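Local atomic coordinates of Rik1-associated factor 1 (Schizosaccharomyces pombe, PDB entry 4O9D), a protein that belongs to the Clr4 methyltransferase complex, which contributes to establishing heterochromatin by methylating histone H3 and also ubiquitylates it. Residues S315-G320 and N349-G354. Sequence-based numbering, arbitrary orientation.
Sequences SLLKHG and NLFVTG
The closest pair of CA atoms, His319 and Gly354, is 8.1 Å apart, and no backbone hydrogen bond joins the two segments; the last strand of one propeller blade and the turn after it meet the next blade through side chains and a water. The imidazole of His319, just past strand 315-318, directs its NE2 edge at the hydroxyl of Thr353: NE2 to OG1 measures 2.9 Å, with a nearly straight angle of 166° and OG1 close to the ring plane. In this WD-repeat propeller domain, one part of a longer protein, the pairing illustrates the structural tetrad of WD40 propellers, in which Asp, His, Ser/Thr and Trp are linked in that order: Asp357 OD1 bonds to the other ring nitrogen, ND1, while Trp363 NE1 bonds to Thr353 OG1. With bonds at both ring nitrogens, the imidazole is fixed in its rotation. A chi1 of 66° turns the Thr353 hydroxyl toward the imidazole. A water bonded to Leu317 O at 2.7 Å also reaches Thr353 OG1, at a longer 3.3 Å. Further back along strand 315-318, methyl CD1 of Leu317 meets the edge of the Phe351 ring, 3.8 Å from CD2, and Trp344 packs against that same ring.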
loop_
_atom_site.group_PDB
_atom_site.type_symbol
_atom_site.label_atom_id
_atom_site.label_comp_id
_atom_site.label_asym_id
_atom_site.label_seq_id
_atom_site.Cartn_x
_atom_site.Cartn_y
_atom_site.Cartn_z
ATOM N N SER A 315 16.022 0.636 18.469
ATOM C CA SER A 315 16.532 1.869 17.905
ATOM C C SER A 315 15.396 2.781 17.499
ATOM O O SER A 315 14.230 2.372 17.436
ATOM C CB SER A 315 17.400 1.569 16.686
ATOM O OG SER A 315 18.094 2.740 16.291
ATOM N N LEU A 316 15.765 4.026 17.238
ATOM C CA LEU A 316 14.841 5.052 16.822
ATOM C C LEU A 316 15.469 5.780 15.632
ATOM O O LEU A 316 16.541 6.408 15.743
ATOM C CB LEU A 316 14.591 5.975 17.988
ATOM C CG LEU A 316 13.704 7.187 17.753
ATOM C CD1 LEU A 316 12.598 6.858 16.826
ATOM C CD2 LEU A 316 13.169 7.650 19.104
ATOM N N LEU A 317 14.819 5.649 14.482
ATOM C CA LEU A 317 15.370 6.117 13.219
ATOM C C LEU A 317 14.662 7.395 12.807
ATOM O O LEU A 317 13.525 7.337 12.322
ATOM C CB LEU A 317 15.138 5.069 12.139
ATOM C CG LEU A 317 15.397 3.603 12.501
ATOM C CD1 LEU A 317 14.933 2.795 11.298
ATOM C CD2 LEU A 317 16.875 3.335 12.816
ATOM N N LYS A 318 15.332 8.535 12.969
ATOM C CA LYS A 318 14.673 9.829 12.857
ATOM C C LYS A 318 14.834 10.516 11.497
ATOM O O LYS A 318 15.881 10.440 10.870
ATOM C CB LYS A 318 15.212 10.762 13.937
ATOM C CG LYS A 318 14.814 10.379 15.346
ATOM C CD LYS A 318 15.611 11.193 16.383
ATOM C CE LYS A 318 14.863 11.246 17.718
ATOM N NZ LYS A 318 15.592 11.987 18.787
ATOM N N HIS A 319 13.796 11.214 11.054
ATOM C CA HIS A 319 13.974 12.140 9.938
ATOM C C HIS A 319 14.032 13.567 10.466
ATOM O O HIS A 319 13.821 13.815 11.651
ATOM C CB HIS A 319 12.854 12.009 8.907
ATOM C CG HIS A 319 13.047 10.870 7.957
ATOM N ND1 HIS A 319 13.279 11.051 6.607
ATOM C CD2 HIS A 319 13.072 9.536 8.169
ATOM C CE1 HIS A 319 13.426 9.873 6.032
ATOM N NE2 HIS A 319 13.309 8.940 6.955
ATOM N N GLY A 320 14.273 14.505 9.568
ATOM C CA GLY A 320 14.476 15.886 9.953
ATOM C C GLY A 320 13.229 16.738 9.900
ATOM O O GLY A 320 12.108 16.250 9.757
ATOM N N ASN A 349 19.072 -6.689 3.040
ATOM C CA ASN A 349 18.846 -6.467 4.467
ATOM C C ASN A 349 18.777 -4.997 4.891
ATOM O O ASN A 349 18.616 -4.687 6.065
ATOM C CB ASN A 349 19.896 -7.221 5.279
ATOM C CG ASN A 349 19.693 -8.723 5.227
ATOM O OD1 ASN A 349 18.603 -9.232 5.535
ATOM N ND2 ASN A 349 20.724 -9.440 4.807
ATOM N N LEU A 350 18.846 -4.084 3.939
ATOM C CA LEU A 350 18.737 -2.668 4.280
ATOM C C LEU A 350 17.273 -2.211 4.394
ATOM O O LEU A 350 16.392 -2.714 3.687
ATOM C CB LEU A 350 19.452 -1.814 3.236
ATOM C CG LEU A 350 20.973 -1.962 3.240
ATOM C CD1 LEU A 350 21.609 -1.101 2.181
ATOM C CD2 LEU A 350 21.544 -1.625 4.612
ATOM N N PHE A 351 17.037 -1.248 5.278
ATOM C CA PHE A 351 15.708 -0.683 5.489
ATOM C C PHE A 351 15.727 0.730 4.906
ATOM O O PHE A 351 16.740 1.438 4.986
ATOM C CB PHE A 351 15.392 -0.672 6.995
ATOM C CG PHE A 351 14.001 -0.168 7.348
ATOM C CD1 PHE A 351 12.859 -0.787 6.839
ATOM C CD2 PHE A 351 13.843 0.885 8.241
ATOM C CE1 PHE A 351 11.598 -0.327 7.182
ATOM C CE2 PHE A 351 12.583 1.336 8.620
ATOM C CZ PHE A 351 11.445 0.726 8.080
ATOM N N VAL A 352 14.624 1.117 4.284
ATOM C CA VAL A 352 14.524 2.396 3.624
ATOM C C VAL A 352 13.243 3.143 3.995
ATOM O O VAL A 352 12.116 2.632 3.821
ATOM C CB VAL A 352 14.563 2.229 2.078
ATOM C CG1 VAL A 352 14.540 3.583 1.407
ATOM C CG2 VAL A 352 15.783 1.431 1.661
ATOM N N THR A 353 13.410 4.383 4.437
ATOM C CA THR A 353 12.293 5.175 4.895
ATOM C C THR A 353 12.307 6.562 4.262
ATOM O O THR A 353 13.366 7.114 3.958
ATOM C CB THR A 353 12.263 5.280 6.449
ATOM O OG1 THR A 353 13.396 6.016 6.930
ATOM C CG2 THR A 353 12.264 3.909 7.080
ATOM N N GLY A 354 11.121 7.105 4.026
ATOM C CA GLY A 354 10.999 8.423 3.427
ATOM C C GLY A 354 10.031 9.272 4.207
ATOM O O GLY A 354 8.902 8.839 4.511
HETATM O O HOH W 1 12.377 6.583 9.965
#